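Long-range contacts in ABC transporter permease (Klebsiella pneumoniae, PDB 5NUP), which probably takes part, as an outer-membrane lipoprotein of the MlaA family, in removing misplaced phospholipids from the outer leaflet to preserve membrane lipid asymmetry: residues Met24-Asn28 and Gln134-Tyr138; Arg38-Trp44 and Glu176-Leu182; Thr86-Asn91 and Asp101-Met105; Pro115-Ser120 and Ile209-Gly213. All blocks are in the same frame, centred on the assembly; numbering follows the deposited sequence.

Chain order shows how a largely helical fold can be tied together by interlocked loops. Helix 18-35 opens contact 1 and the following helix 38-47 opens contact 2. Contact 3 then joins helix 78-93 to helix 102-106, a short local closure nested inside both larger loops. The lead-in and first turn of helix 118-124 begin the loop of contact 4, in series after contact 3. The hairpin at 134-138 closes contact 1, the end of helix 163-180 closes contact 2, and the loop following helix 194-209 closes contact 4. Contacts 1, 2 and 4 therefore cross one another pairwise, and contacts 1 and 3 lie on opposite sides of the chain's centre, about 36 Å apart between centres.

Contact 1 (Met24-Asn28 and Gln134-Tyr138); sequences MFNFN and QLPFY
Asn28 OD1 accepts the backbone N-H of Phe137 at 2.7 Å, in its own carbonyl plane and on a lone pair. The other half of the same amide is a donor: Asn28 ND2 reaches Leu135 O at 2.8 Å, nearly straight at 165°, although the donor stands tilted from the plane of that carbonyl. A single helix side chain thus reads two backbone groups that bracket Pro136, and this fixes the rotation of its amide. With Asn28 CG beside its backbone N (chi1 -72°), the group is carried out to the turn. Apolar contacts extend the grip. The bent chain of Met24 brings CE against Pro136 CB at 3.3 Å, while Phe27 CD2 lies 3.9 Å from the same Pro136 CB. Farther along, the edge of the Phe27 ring points at one face of Phe137 in a T-shaped pair, with centroids 5.0 Å apart and planes at 88°. The turn belongs to a beta-hairpin, whose strands 133-135 and 139-141 run antiparallel. Helix 18-35 lies against this hairpin and also supplies Val32 to both Phe27 and Phe137, whereas Phe25 turns its ring to Pro194, Tyr195 and Met198 of helix 194-209.

Contact 2 (Arg38-Trp44 and Glu176-Leu182); sequences RPVAVAW and ETRAQLL
Arg38 begins this near-perpendicular helix-helix crossing by laying its guanidinium over Leu182. The short axes of 38-44 and 176-180 approach to 8.3 Å at a signed angle of -81°, so the pair touches around one crossing point instead of along a long seam. Leu182 CD2 sits over the centre of the guanidinium plane, 3.4 Å from Arg38 CZ. The aliphatic Arg38 CG in turn lies over a face of the Arg178 guanidinium, and the two flat groups are turned steeply against each other. Carboxylates outside the pair probably offset these charges: Arg38 NE forms a salt bridge with Asp185, which Arg178 NH2 meets in a long, weak ion pair, while Arg178 NE is bridged to Asp33. Three residues on, Ala41 and Ala179 have the nearest CA atoms, 4.5 Å apart. Such small side chains let the helices come close, and Ala41 CB rests 3.5 Å from Arg178 CG. Val42 follows, its CG1 branch meeting Leu182 CD2 at 3.4 Å, so that this one leucine methyl is packed by both the arginine and the valine. Trp44 ends the run. Its CG lies anti to the backbone N (chi1 -169°), which swings the indole out beside the second helix, where CD1 is 3.6 Å from Ala179 CB. Glu176, bent back toward the indole, gives its OE1 to a salt bridge with Arg53. Its OE2 accepts from Trp44 NE1 at 2.9 Å and 164°, the oxygen lying almost in the indole plane yet being approached from above the carboxylate plane.

Contact 3 (Thr86-Asn91 and Asp101-Met105); sequences TRFFLN and DVAGM
Ala103 presses its methyl onto the face of the helix formed by 86-91, where CB lies 3.7 Å from Arg87 CA. Leu90 comes from beside it, with CD1 3.9 Å from that same Ala103 CB, and the leucine's CB approaches Val102 CG1 more loosely at 4.5 Å. The charged part of the first shell is a salt bridge in which Arg87 NH1 stands 2.8 Å from Asp101 OD1. A bend in the arginine chain at chi3 (53°) helps bring the guanidinium round to the aspartate. Both of its hydrogen bonds to the carboxylate are weak, the one from NH1 to OD1 being bent at 130° and the one from NH1 to Asp101 OD2 straighter but longer at 3.4 Å. The guanidinium and carboxylate planes stand steeply to each other, so the two groups do not meet as a flat, two-pronged pair. Here the principle of knobs-into-holes packing appears in small form: Ala103 is the knob, and Thr86, Arg87, Leu90 and Asn91 surround it on helix 78-93. Asp101 holds the N-cap position of helix 102-106, and its OD1 also accepts a weak capping bond from Gly104 N at 3.0 Å. One carboxylate oxygen therefore serves both the helix start and the arginine of the neighbouring helix, whose positive charge would probably help to keep Asp101 ionised. In the second shell, Arg87 NE is engaged in a salt bridge by Glu65, while NH1 also donates to Leu110 O. Leu110 further packs on Thr86 and Ala103. Beyond the chain, aromatic side chains of other proteins in the assembly pack on Thr86 and Leu90 from one neighbour and on Val102 from a second.

Contact 4 (Pro115-Ser120 and Ile209-Gly213); sequences PHRFGS and IANGG
His116 NE2 donates to Gly212 O at 2.8 Å, a nearly straight bond of 170° that runs almost in the plane of the imidazole. The acceptor sees it less squarely, since the donor is tilted from the carbonyl plane of Gly212. With the histidine's CG beside the backbone N (chi1 -75°), the ring extends from 115-120 toward the loop, and the second torsion (chi2 47°) turns one of its faces to Ile209. At the ring edge, His116 CE1 is 3.6 Å from Gly213 CA. Over that face the Ile209 CG2 methyl stands 4.0 Å from the centroid of the His116 ring, very close to its normal, in a CH-pi contact. The ethyl branch reaches the same ring, with Ile209 CG1 3.9 Å from His116 CE1. The arrangement joins the start of helix 118-124 to the loop that follows helix 194-209, a loop whose two successive glycines bring backbone close to the histidine. Ser120, on the first turn of helix 118-124, also meets the isoleucine, its CB being 3.7 Å from Ile209 CG2. Tyr72 also brings its ring to His116, while His116 ND1 makes a weak hydrogen bond to Glu114 O.

Contact 1 (Met24-Asn28 and Gln134-Tyr138)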
# COMPACT_ATOMS: atom_id res chain seq x y z
N MET F 24 54.34 50.04 6.61
CA MET F 24 53.89 48.65 6.54
C MET F 24 53.35 48.30 5.16
O MET F 24 53.53 47.17 4.71
CB MET F 24 52.83 48.32 7.58
CG MET F 24 53.21 48.59 9.02
SD MET F 24 54.95 48.48 9.43
CE MET F 24 55.43 46.84 8.93
N PHE F 25 52.73 49.25 4.46
CA PHE F 25 52.15 48.90 3.17
C PHE F 25 53.23 48.57 2.17
O PHE F 25 53.09 47.60 1.40
CB PHE F 25 51.27 50.02 2.63
CG PHE F 25 50.89 49.80 1.18
CD1 PHE F 25 51.67 50.29 0.13
CD2 PHE F 25 49.75 49.05 0.86
CE1 PHE F 25 51.30 50.06 -1.21
CE2 PHE F 25 49.38 48.82 -0.46
CZ PHE F 25 50.16 49.32 -1.50
N ASN F 26 54.31 49.33 2.18
CA ASN F 26 55.41 49.03 1.27
C ASN F 26 56.04 47.69 1.59
O ASN F 26 56.53 46.99 0.70
CB ASN F 26 56.45 50.15 1.32
CG ASN F 26 57.06 50.43 -0.03
OD1 ASN F 26 56.34 50.61 -1.01
ND2 ASN F 26 58.39 50.44 -0.09
N PHE F 27 56.02 47.30 2.86
CA PHE F 27 56.42 45.94 3.20
C PHE F 27 55.44 44.92 2.65
O PHE F 27 55.84 43.88 2.13
CB PHE F 27 56.57 45.80 4.71
CG PHE F 27 56.86 44.42 5.14
CD1 PHE F 27 58.12 43.88 4.94
CD2 PHE F 27 55.89 43.65 5.74
CE1 PHE F 27 58.40 42.60 5.32
CE2 PHE F 27 56.17 42.38 6.14
CZ PHE F 27 57.43 41.85 5.93
N ASN F 28 54.13 45.20 2.74
CA ASN F 28 53.15 44.24 2.26
C ASN F 28 53.11 44.19 0.74
O ASN F 28 52.88 43.13 0.16
CB ASN F 28 51.76 44.55 2.79
CG ASN F 28 51.62 44.25 4.26
OD1 ASN F 28 52.16 43.27 4.76
ND2 ASN F 28 50.79 45.05 4.95
N GLN F 134 47.67 49.91 9.71
CA GLN F 134 48.01 48.99 8.63
C GLN F 134 48.95 47.94 9.19
O GLN F 134 50.01 48.28 9.73
CB GLN F 134 48.66 49.71 7.46
CG GLN F 134 49.30 48.73 6.53
CD GLN F 134 48.48 48.63 5.30
OE1 GLN F 134 47.58 49.44 5.10
NE2 GLN F 134 48.70 47.59 4.51
N LEU F 135 48.58 46.75 9.08
CA LEU F 135 49.51 45.88 9.77
C LEU F 135 50.40 45.14 8.77
O LEU F 135 50.00 44.90 7.62
CB LEU F 135 48.77 44.84 10.62
CG LEU F 135 48.04 45.16 11.93
CD1 LEU F 135 49.04 45.51 13.01
CD2 LEU F 135 47.05 46.24 11.74
N PRO F 136 51.61 44.79 9.18
CA PRO F 136 52.45 43.93 8.33
C PRO F 136 51.86 42.53 8.31
O PRO F 136 51.48 41.99 9.35
CB PRO F 136 53.81 43.97 9.02
CG PRO F 136 53.51 44.34 10.44
CD PRO F 136 52.36 45.30 10.35
N PHE F 137 51.76 41.96 7.10
CA PHE F 137 51.22 40.62 6.84
C PHE F 137 49.69 40.58 6.93
O PHE F 137 49.07 39.74 6.29
CB PHE F 137 51.81 39.57 7.79
CG PHE F 137 53.32 39.46 7.72
CD1 PHE F 137 54.12 39.90 8.78
CD2 PHE F 137 53.95 38.93 6.60
CE1 PHE F 137 55.51 39.80 8.73
CE2 PHE F 137 55.35 38.83 6.54
CZ PHE F 137 56.12 39.26 7.62
N TYR F 138 49.07 41.46 7.70
CA TYR F 138 47.61 41.44 7.84
C TYR F 138 46.95 42.27 6.74
O TYR F 138 46.20 41.75 5.91
CB TYR F 138 47.20 41.92 9.23
CG TYR F 138 45.76 41.70 9.57
CD1 TYR F 138 44.79 42.62 9.17
CD2 TYR F 138 45.36 40.60 10.32
CE1 TYR F 138 43.43 42.43 9.50
CE2 TYR F 138 44.02 40.41 10.65
CZ TYR F 138 43.05 41.33 10.24
OH TYR F 138 41.72 41.14 10.56

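Contact 2 (Arg38-Trp44 and Glu176-Leu182)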
# COMPACT_ATOMS: atom_id res chain seq x y z
N ARG F 38 51.84 35.73 -3.28
CA ARG F 38 51.36 35.68 -4.66
C ARG F 38 51.89 34.41 -5.32
O ARG F 38 51.18 33.78 -6.11
CB ARG F 38 51.73 36.92 -5.48
CG ARG F 38 51.39 36.71 -6.93
CD ARG F 38 52.05 37.65 -7.89
NE ARG F 38 51.06 38.14 -8.84
CZ ARG F 38 50.81 37.57 -10.02
NH1 ARG F 38 49.88 38.09 -10.83
NH2 ARG F 38 51.46 36.48 -10.39
N PRO F 39 53.13 34.00 -5.04
CA PRO F 39 53.48 32.61 -5.37
C PRO F 39 52.53 31.60 -4.74
O PRO F 39 52.16 30.61 -5.39
CB PRO F 39 54.91 32.46 -4.83
CG PRO F 39 55.42 33.84 -4.59
CD PRO F 39 54.33 34.83 -4.82
N VAL F 40 52.11 31.82 -3.49
CA VAL F 40 51.17 30.90 -2.85
C VAL F 40 49.80 30.97 -3.53
O VAL F 40 49.10 29.96 -3.63
CB VAL F 40 51.07 31.18 -1.34
CG1 VAL F 40 50.02 30.32 -0.73
CG2 VAL F 40 52.36 30.87 -0.67
N ALA F 41 49.42 32.13 -4.06
CA ALA F 41 48.12 32.21 -4.71
C ALA F 41 48.14 31.68 -6.13
O ALA F 41 47.10 31.23 -6.63
CB ALA F 41 47.60 33.64 -4.72
N VAL F 42 49.29 31.71 -6.82
CA VAL F 42 49.32 31.09 -8.14
C VAL F 42 49.41 29.58 -8.01
O VAL F 42 48.77 28.85 -8.78
CB VAL F 42 50.45 31.63 -9.03
CG1 VAL F 42 50.32 33.11 -9.21
CG2 VAL F 42 51.81 31.26 -8.48
N ALA F 43 50.14 29.08 -7.01
CA ALA F 43 50.13 27.65 -6.75
C ALA F 43 48.71 27.18 -6.42
O ALA F 43 48.28 26.11 -6.86
CB ALA F 43 51.10 27.31 -5.62
N TRP F 44 47.97 27.99 -5.65
CA TRP F 44 46.56 27.70 -5.37
C TRP F 44 45.77 27.62 -6.67
O TRP F 44 45.00 26.68 -6.89
CB TRP F 44 46.01 28.80 -4.46
CG TRP F 44 44.64 28.57 -3.84
CD1 TRP F 44 43.45 29.07 -4.27
CD2 TRP F 44 44.35 27.81 -2.65
NE1 TRP F 44 42.44 28.66 -3.44
CE2 TRP F 44 42.97 27.89 -2.44
CE3 TRP F 44 45.13 27.07 -1.76
CZ2 TRP F 44 42.35 27.25 -1.37
CZ3 TRP F 44 44.52 26.43 -0.71
CH2 TRP F 44 43.14 26.53 -0.52
N GLU F 176 42.60 32.53 -1.09
CA GLU F 176 41.61 32.49 -2.16
C GLU F 176 41.34 33.89 -2.69
O GLU F 176 41.43 34.13 -3.90
CB GLU F 176 40.33 31.79 -1.69
CG GLU F 176 39.19 31.91 -2.70
CD GLU F 176 39.37 30.98 -3.89
OE1 GLU F 176 39.12 31.43 -5.03
OE2 GLU F 176 39.77 29.81 -3.67
N THR F 177 41.11 34.85 -1.79
CA THR F 177 40.94 36.24 -2.20
C THR F 177 42.13 36.73 -3.02
O THR F 177 41.95 37.45 -4.02
CB THR F 177 40.74 37.13 -0.97
OG1 THR F 177 39.64 36.65 -0.19
CG2 THR F 177 40.51 38.58 -1.39
N ARG F 178 43.36 36.39 -2.61
CA ARG F 178 44.51 36.74 -3.43
C ARG F 178 44.48 35.96 -4.74
O ARG F 178 44.78 36.51 -5.81
CB ARG F 178 45.82 36.51 -2.67
CG ARG F 178 47.07 36.91 -3.47
CD ARG F 178 47.01 38.39 -3.77
NE ARG F 178 48.20 38.95 -4.40
CZ ARG F 178 48.26 39.33 -5.67
NH1 ARG F 178 47.19 39.18 -6.45
NH2 ARG F 178 49.38 39.84 -6.17
N ALA F 179 44.13 34.67 -4.67
CA ALA F 179 44.06 33.87 -5.89
C ALA F 179 43.08 34.49 -6.89
O ALA F 179 43.35 34.51 -8.09
CB ALA F 179 43.68 32.43 -5.57
N GLN F 180 41.94 34.99 -6.41
CA GLN F 180 41.02 35.61 -7.35
C GLN F 180 41.55 36.96 -7.83
O GLN F 180 41.44 37.28 -9.02
CB GLN F 180 39.63 35.73 -6.75
CG GLN F 180 39.22 34.48 -6.05
CD GLN F 180 37.75 34.22 -6.16
OE1 GLN F 180 37.33 33.07 -6.23
NE2 GLN F 180 36.95 35.29 -6.24
N LEU F 181 42.17 37.74 -6.94
CA LEU F 181 42.78 38.99 -7.39
C LEU F 181 44.00 38.77 -8.27
O LEU F 181 44.61 39.76 -8.69
CB LEU F 181 43.20 39.87 -6.20
CG LEU F 181 42.17 40.47 -5.25
CD1 LEU F 181 42.87 40.94 -3.99
CD2 LEU F 181 41.49 41.64 -5.95
N LEU F 182 44.39 37.52 -8.55
CA LEU F 182 45.60 37.27 -9.32
C LEU F 182 45.55 37.92 -10.70
O LEU F 182 46.60 38.18 -11.30
CB LEU F 182 45.85 35.78 -9.48
CG LEU F 182 46.84 35.19 -8.48
CD1 LEU F 182 46.84 33.68 -8.60
CD2 LEU F 182 48.24 35.79 -8.72

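Contact 3 (Thr86-Asn91 and Asp101-Met105)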
# COMPACT_ATOMS: atom_id res chain seq x y z
N THR F 86 18.37 30.93 6.77
CA THR F 86 18.04 29.90 5.79
C THR F 86 19.30 29.41 5.11
O THR F 86 19.46 28.20 4.86
CB THR F 86 17.06 30.45 4.73
OG1 THR F 86 15.91 31.02 5.38
CG2 THR F 86 16.62 29.34 3.78
N ARG F 87 20.23 30.32 4.84
CA ARG F 87 21.50 29.92 4.26
C ARG F 87 22.24 28.97 5.19
O ARG F 87 22.65 27.88 4.79
CB ARG F 87 22.36 31.15 3.95
CG ARG F 87 22.06 31.78 2.60
CD ARG F 87 23.20 32.64 2.14
NE ARG F 87 24.43 31.85 2.19
CZ ARG F 87 24.91 31.14 1.18
NH1 ARG F 87 24.27 31.08 0.02
NH2 ARG F 87 26.02 30.45 1.36
N PHE F 88 22.35 29.32 6.47
CA PHE F 88 23.09 28.46 7.38
C PHE F 88 22.43 27.09 7.50
O PHE F 88 23.11 26.06 7.49
CB PHE F 88 23.24 29.11 8.75
CG PHE F 88 23.93 28.23 9.73
CD1 PHE F 88 25.26 27.88 9.54
CD2 PHE F 88 23.25 27.71 10.81
CE1 PHE F 88 25.89 27.03 10.43
CE2 PHE F 88 23.87 26.87 11.70
CZ PHE F 88 25.19 26.53 11.52
N PHE F 89 21.10 27.04 7.53
CA PHE F 89 20.40 25.80 7.85
C PHE F 89 20.39 24.86 6.65
O PHE F 89 20.83 23.70 6.76
CB PHE F 89 19.00 26.15 8.34
CG PHE F 89 18.00 25.05 8.21
CD1 PHE F 89 18.17 23.84 8.87
CD2 PHE F 89 16.82 25.26 7.50
CE1 PHE F 89 17.22 22.85 8.78
CE2 PHE F 89 15.86 24.28 7.42
CZ PHE F 89 16.06 23.07 8.05
N LEU F 90 19.98 25.35 5.49
CA LEU F 90 20.06 24.53 4.29
C LEU F 90 21.48 24.06 4.01
O LEU F 90 21.69 22.86 3.77
CB LEU F 90 19.52 25.32 3.10
CG LEU F 90 18.09 25.84 3.24
CD1 LEU F 90 17.61 26.40 1.90
CD2 LEU F 90 17.17 24.70 3.70
N ASN F 91 22.47 24.95 4.12
CA ASN F 91 23.82 24.59 3.70
C ASN F 91 24.53 23.68 4.69
O ASN F 91 25.38 22.89 4.29
CB ASN F 91 24.68 25.84 3.50
CG ASN F 91 24.27 26.65 2.29
OD1 ASN F 91 24.69 27.80 2.13
ND2 ASN F 91 23.44 26.06 1.44
N ASP F 101 26.59 24.83 -1.72
CA ASP F 101 25.73 26.00 -1.52
C ASP F 101 24.31 25.61 -1.94
O ASP F 101 23.79 26.02 -2.97
CB ASP F 101 26.24 27.21 -2.31
CG ASP F 101 25.50 28.52 -1.96
OD1 ASP F 101 24.71 28.53 -0.98
OD2 ASP F 101 25.69 29.54 -2.65
N VAL F 102 23.66 24.86 -1.05
CA VAL F 102 22.31 24.39 -1.34
C VAL F 102 21.34 25.56 -1.38
O VAL F 102 20.54 25.69 -2.31
CB VAL F 102 21.88 23.32 -0.31
CG1 VAL F 102 20.42 22.90 -0.53
CG2 VAL F 102 22.82 22.11 -0.35
N ALA F 103 21.37 26.41 -0.35
CA ALA F 103 20.51 27.59 -0.34
C ALA F 103 20.70 28.41 -1.60
O ALA F 103 19.73 28.98 -2.12
CB ALA F 103 20.78 28.45 0.90
N GLY F 104 21.93 28.50 -2.11
CA GLY F 104 22.19 29.35 -3.27
C GLY F 104 21.52 28.88 -4.54
O GLY F 104 20.90 29.67 -5.26
N MET F 105 21.58 27.57 -4.82
CA MET F 105 20.88 27.06 -6.00
C MET F 105 19.38 26.91 -5.78
O MET F 105 18.64 26.83 -6.76
CB MET F 105 21.47 25.73 -6.47
CG MET F 105 22.19 24.90 -5.44
SD MET F 105 23.12 23.58 -6.25
CE MET F 105 23.92 22.81 -4.86

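Contact 4 (Pro115-Ser120 and Ile209-Gly213)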
# COMPACT_ATOMS: atom_id res chain seq x y z
N PRO F 115 29.63 39.10 4.35
CA PRO F 115 28.99 39.21 5.66
C PRO F 115 28.81 40.64 6.14
O PRO F 115 29.61 41.53 5.83
CB PRO F 115 29.94 38.44 6.59
CG PRO F 115 31.11 38.08 5.79
CD PRO F 115 30.66 38.05 4.38
N HIS F 116 27.72 40.84 6.89
CA HIS F 116 27.46 42.03 7.69
C HIS F 116 27.56 41.56 9.14
O HIS F 116 26.71 40.81 9.61
CB HIS F 116 26.08 42.63 7.42
CG HIS F 116 25.97 43.36 6.13
ND1 HIS F 116 26.44 42.85 4.94
CD2 HIS F 116 25.43 44.57 5.83
CE1 HIS F 116 26.20 43.71 3.96
NE2 HIS F 116 25.58 44.75 4.47
N ARG F 117 28.61 41.99 9.84
CA ARG F 117 28.82 41.54 11.22
C ARG F 117 28.89 42.71 12.19
O ARG F 117 28.35 43.79 11.91
CB ARG F 117 30.07 40.67 11.29
CG ARG F 117 29.93 39.49 10.38
CD ARG F 117 31.06 38.50 10.45
NE ARG F 117 31.73 38.42 11.74
CZ ARG F 117 32.91 37.83 11.89
NH1 ARG F 117 33.51 37.81 13.07
NH2 ARG F 117 33.51 37.26 10.86
N PHE F 118 29.50 42.49 13.36
CA PHE F 118 29.28 43.44 14.44
C PHE F 118 29.94 44.78 14.14
O PHE F 118 29.45 45.82 14.60
CB PHE F 118 29.78 42.89 15.77
CG PHE F 118 29.23 43.65 16.95
CD1 PHE F 118 30.08 44.02 18.00
CD2 PHE F 118 27.89 44.02 17.00
CE1 PHE F 118 29.58 44.75 19.08
CE2 PHE F 118 27.38 44.73 18.07
CZ PHE F 118 28.22 45.09 19.12
N GLY F 119 31.02 44.79 13.36
CA GLY F 119 31.50 46.05 12.85
C GLY F 119 30.44 46.78 12.05
O GLY F 119 30.21 47.98 12.25
N SER F 120 29.75 46.06 11.17
CA SER F 120 28.67 46.65 10.39
C SER F 120 27.62 47.30 11.27
O SER F 120 27.15 48.41 10.97
CB SER F 120 28.03 45.58 9.51
OG SER F 120 27.41 46.19 8.40
N ILE F 209 28.93 48.52 3.48
CA ILE F 209 28.36 47.42 4.26
C ILE F 209 27.46 47.92 5.40
O ILE F 209 26.50 47.24 5.77
CB ILE F 209 29.50 46.49 4.73
CG1 ILE F 209 29.71 45.34 3.75
CG2 ILE F 209 29.20 45.86 6.06
CD1 ILE F 209 29.79 45.74 2.29
N ALA F 210 27.70 49.13 5.95
CA ALA F 210 26.77 49.72 6.92
C ALA F 210 25.58 50.33 6.17
O ALA F 210 25.69 51.40 5.58
CB ALA F 210 27.47 50.76 7.78
N ASN F 211 24.44 49.61 6.20
CA ASN F 211 23.23 49.86 5.40
C ASN F 211 23.57 49.89 3.92
O ASN F 211 24.14 50.86 3.42
CB ASN F 211 22.41 51.10 5.75
CG ASN F 211 22.12 51.22 7.21
OD1 ASN F 211 21.91 50.21 7.88
ND2 ASN F 211 21.99 52.46 7.69
N GLY F 212 23.15 48.84 3.22
CA GLY F 212 23.61 48.58 1.88
C GLY F 212 24.36 47.28 1.93
O GLY F 212 25.02 46.98 2.93
N GLY F 213 24.26 46.49 0.88
CA GLY F 213 24.84 45.17 0.91
C GLY F 213 24.75 44.50 -0.43
O GLY F 213 23.65 44.20 -0.92